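Local atomic coordinates of halorhodopsin (Halobacterium salinarum, PDB entry 2JAF), a protein that uses light absorbed by its bound retinal to pump chloride ions across the membrane of a haloarchaeon. Residues 202-205 / 206-210. The protein carries 2 engineered substitutions. Residues are numbered along the deposited sequence; the frame is centred on the assembly and turned at random.
Sequences LVVV and LWLGY. Engineered in segment 202-205: Val203 (natural residue Thr). With RET (retinal), chain G.
Val203 and Trp207, one helical turn apart, lie side by side and point the same way, and the methyl CG1 of the valine sits over one face of the indole. It lies 3.5 Å from the centroid of the five-membered ring and only 5° off the ring normal, a CH-pi contact made squarely over the pyrrole part. In Val203, an engineered residue that is Thr in the natural sequence, this methyl is anti to the backbone N (chi1 173°), which sets it beside the carbonyl carbon and over the ring. The opposite face of the indole is taken by the retinal methyl C20, which approaches Trp207 NE1 to 3.5 Å. The indole is thus sandwiched between a valine methyl of its own helix and the C20 methyl of retinal, the latter set toward the rim, while Thr116, Ile119 and Leu120 of helix 106-127 and Phe172 of helix 158-180 also pack against it.

Tyr210 meets the retinal chain differently. One face of its ring lies against the polyene, with RET C12 over the ring centre, 3.5 Å from Tyr210 CE2, and the carbonyl O of Trp207 lies at the ring edge, in plane. Its OH is hydrogen-bonded to Asp238 OD1, which ties down the far end of the phenol, and the ring also makes an edge-to-face contact with Trp112.

Away from the pocket, Val204 CG1 lies alongside Leu208 CD1 at 4.0 Å, and Leu202 CB touches Leu206 CD1 more loosely. The same stretch carries i to i+4 backbone hydrogen bonds, including Trp207 N to Val203 O at 2.8 Å; the bond from Leu208 N to Val204 O is longer, at 3.2 Å. The stretch is part of helix 193-216, a transmembrane helix of the seven-helix microbial rhodopsin fold, from which Trp207 and Tyr210 line the retinal pocket.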
ATOM      1  N   LEU A 202      -6.791  25.456  -3.770  1.00 21.02           N
ATOM      2  CA  LEU A 202      -6.345  25.161  -2.416  1.00 20.80           C
ATOM      3  C   LEU A 202      -5.296  24.059  -2.395  1.00 23.17           C
ATOM      4  O   LEU A 202      -4.300  24.161  -1.675  1.00 22.29           O
ATOM      5  CB  LEU A 202      -7.529  24.764  -1.529  1.00 23.88           C
ATOM      6  CG  LEU A 202      -8.503  25.888  -1.176  1.00 26.20           C
ATOM      7  CD1 LEU A 202      -9.589  25.349  -0.245  1.00 29.11           C
ATOM      8  CD2 LEU A 202      -7.752  27.031  -0.517  1.00 29.81           C
ATOM      9  N   VAL A 203      -5.514  23.007  -3.183  1.00 22.10           N
ATOM     10  CA  VAL A 203      -4.561  21.906  -3.238  1.00 23.29           C
ATOM     11  C   VAL A 203      -3.223  22.351  -3.823  1.00 23.69           C
ATOM     12  O   VAL A 203      -2.175  22.139  -3.214  1.00 24.49           O
ATOM     13  CB  VAL A 203      -5.089  20.724  -4.089  1.00 25.27           C
ATOM     14  CG1 VAL A 203      -3.988  19.676  -4.268  1.00 24.01           C
ATOM     15  CG2 VAL A 203      -6.300  20.095  -3.412  1.00 23.76           C
ATOM     16  N   VAL A 204      -3.253  22.975  -4.997  1.00 21.65           N
ATOM     17  CA  VAL A 204      -2.001  23.395  -5.626  1.00 21.87           C
ATOM     18  C   VAL A 204      -1.193  24.343  -4.745  1.00 20.67           C
ATOM     19  O   VAL A 204      -0.006  24.129  -4.520  1.00 21.66           O
ATOM     20  CB  VAL A 204      -2.244  24.072  -6.992  1.00 22.56           C
ATOM     21  CG1 VAL A 204      -0.914  24.584  -7.565  1.00 23.47           C
ATOM     22  CG2 VAL A 204      -2.880  23.080  -7.967  1.00 23.15           C
ATOM     23  N   VAL A 205      -1.833  25.392  -4.242  1.00 21.15           N
ATOM     24  CA  VAL A 205      -1.123  26.354  -3.408  1.00 19.69           C
ATOM     25  C   VAL A 205      -0.653  25.778  -2.073  1.00 19.78           C
ATOM     26  O   VAL A 205       0.513  25.931  -1.698  1.00 19.95           O
ATOM     27  CB  VAL A 205      -1.997  27.604  -3.144  1.00 20.07           C
ATOM     28  CG1 VAL A 205      -1.270  28.571  -2.223  1.00 21.07           C
ATOM     29  CG2 VAL A 205      -2.314  28.286  -4.465  1.00 19.72           C
ATOM     30  N   LEU A 206      -1.545  25.112  -1.353  1.00 17.76           N
ATOM     31  CA  LEU A 206      -1.160  24.567  -0.056  1.00 18.03           C
ATOM     32  C   LEU A 206      -0.165  23.407  -0.176  1.00 18.87           C
ATOM     33  O   LEU A 206       0.789  23.332   0.600  1.00 19.31           O
ATOM     34  CB  LEU A 206      -2.400  24.129   0.716  1.00 19.60           C
ATOM     35  CG  LEU A 206      -3.387  25.277   0.974  1.00 22.78           C
ATOM     36  CD1 LEU A 206      -4.651  24.735   1.618  1.00 24.63           C
ATOM     37  CD2 LEU A 206      -2.739  26.326   1.868  1.00 26.92           C
ATOM     38  N   TRP A 207      -0.374  22.511  -1.139  1.00 17.96           N
ATOM     39  CA  TRP A 207       0.547  21.384  -1.291  1.00 18.66           C
ATOM     40  C   TRP A 207       1.962  21.850  -1.643  1.00 19.40           C
ATOM     41  O   TRP A 207       2.948  21.202  -1.272  1.00 19.41           O
ATOM     42  CB  TRP A 207       0.014  20.383  -2.332  1.00 18.66           C
ATOM     43  CG  TRP A 207      -1.134  19.526  -1.814  1.00 18.99           C
ATOM     44  CD1 TRP A 207      -2.196  19.947  -1.053  1.00 17.07           C
ATOM     45  CD2 TRP A 207      -1.385  18.141  -2.116  1.00 18.42           C
ATOM     46  NE1 TRP A 207      -3.087  18.914  -0.873  1.00 17.82           N
ATOM     47  CE2 TRP A 207      -2.616  17.797  -1.513  1.00 17.96           C
ATOM     48  CE3 TRP A 207      -0.689  17.162  -2.843  1.00 19.45           C
ATOM     49  CZ2 TRP A 207      -3.171  16.513  -1.614  1.00 19.58           C
ATOM     50  CZ3 TRP A 207      -1.241  15.882  -2.944  1.00 20.79           C
ATOM     51  CH2 TRP A 207      -2.470  15.572  -2.333  1.00 20.73           C
ATOM     52  N   LEU A 208       2.074  22.974  -2.347  1.00 19.26           N
ATOM     53  CA  LEU A 208       3.389  23.508  -2.695  1.00 18.97           C
ATOM     54  C   LEU A 208       4.124  23.969  -1.437  1.00 19.17           C
ATOM     55  O   LEU A 208       5.357  24.046  -1.417  1.00 19.95           O
ATOM     56  CB  LEU A 208       3.248  24.680  -3.674  1.00 19.87           C
ATOM     57  CG  LEU A 208       3.053  24.317  -5.145  1.00 20.40           C
ATOM     58  CD1 LEU A 208       2.592  25.529  -5.939  1.00 20.68           C
ATOM     59  CD2 LEU A 208       4.375  23.793  -5.693  1.00 22.04           C
ATOM     60  N   GLY A 209       3.373  24.281  -0.383  1.00 17.32           N
ATOM     61  CA  GLY A 209       4.000  24.718   0.849  1.00 17.80           C
ATOM     62  C   GLY A 209       4.851  23.637   1.508  1.00 18.71           C
ATOM     63  O   GLY A 209       5.864  23.940   2.141  1.00 17.94           O
ATOM     64  N   TYR A 210       4.461  22.372   1.366  1.00 18.23           N
ATOM     65  CA  TYR A 210       5.225  21.304   2.011  1.00 18.14           C
ATOM     66  C   TYR A 210       6.672  21.171   1.536  1.00 18.33           C
ATOM     67  O   TYR A 210       7.583  21.103   2.360  1.00 17.34           O
ATOM     68  CB  TYR A 210       4.477  19.968   1.903  1.00 18.95           C
ATOM     69  CG  TYR A 210       3.184  19.981   2.691  1.00 18.32           C
ATOM     70  CD1 TYR A 210       2.033  20.580   2.170  1.00 18.54           C
ATOM     71  CD2 TYR A 210       3.112  19.412   3.964  1.00 18.84           C
ATOM     72  CE1 TYR A 210       0.835  20.605   2.902  1.00 21.10           C
ATOM     73  CE2 TYR A 210       1.922  19.434   4.705  1.00 19.18           C
ATOM     74  CZ  TYR A 210       0.789  20.030   4.166  1.00 18.29           C
ATOM     75  OH  TYR A 210      -0.389  20.032   4.881  1.00 19.32           O
TER
HETATM   76  C1  RET G 900       8.076  16.532   0.331  1.00 22.24           C
HETATM   77  C2  RET G 900       9.655  16.566   0.064  1.00 21.40           C
HETATM   78  C3  RET G 900      10.128  16.108  -1.338  1.00 21.35           C
HETATM   79  C4  RET G 900       9.476  17.018  -2.477  1.00 21.32           C
HETATM   80  C5  RET G 900       7.908  17.187  -2.376  1.00 20.60           C
HETATM   81  C6  RET G 900       7.191  16.965  -1.017  1.00 22.02           C
HETATM   82  C7  RET G 900       5.690  17.037  -1.004  1.00 21.02           C
HETATM   83  C8  RET G 900       4.765  16.779  -0.040  1.00 18.79           C
HETATM   84  C9  RET G 900       3.372  17.128  -0.123  1.00 19.79           C
HETATM   85  C10 RET G 900       2.737  16.835   1.087  1.00 20.94           C
HETATM   86  C11 RET G 900       1.404  17.079   1.338  1.00 20.52           C
HETATM   87  C12 RET G 900       0.877  16.805   2.610  1.00 20.10           C
HETATM   88  C13 RET G 900      -0.531  16.956   2.942  1.00 21.77           C
HETATM   89  C14 RET G 900      -0.820  16.560   4.282  1.00 22.82           C
HETATM   90  C15 RET G 900      -2.079  16.395   4.807  1.00 24.48           C
HETATM   91  C16 RET G 900       7.799  15.043   0.754  1.00 21.85           C
HETATM   92  C17 RET G 900       7.827  17.531   1.576  1.00 21.17           C
HETATM   93  C18 RET G 900       7.208  17.587  -3.665  1.00 21.23           C
HETATM   94  C19 RET G 900       2.747  17.917  -1.405  1.00 21.06           C
HETATM   95  C20 RET G 900      -1.566  17.522   1.952  1.00 21.97           C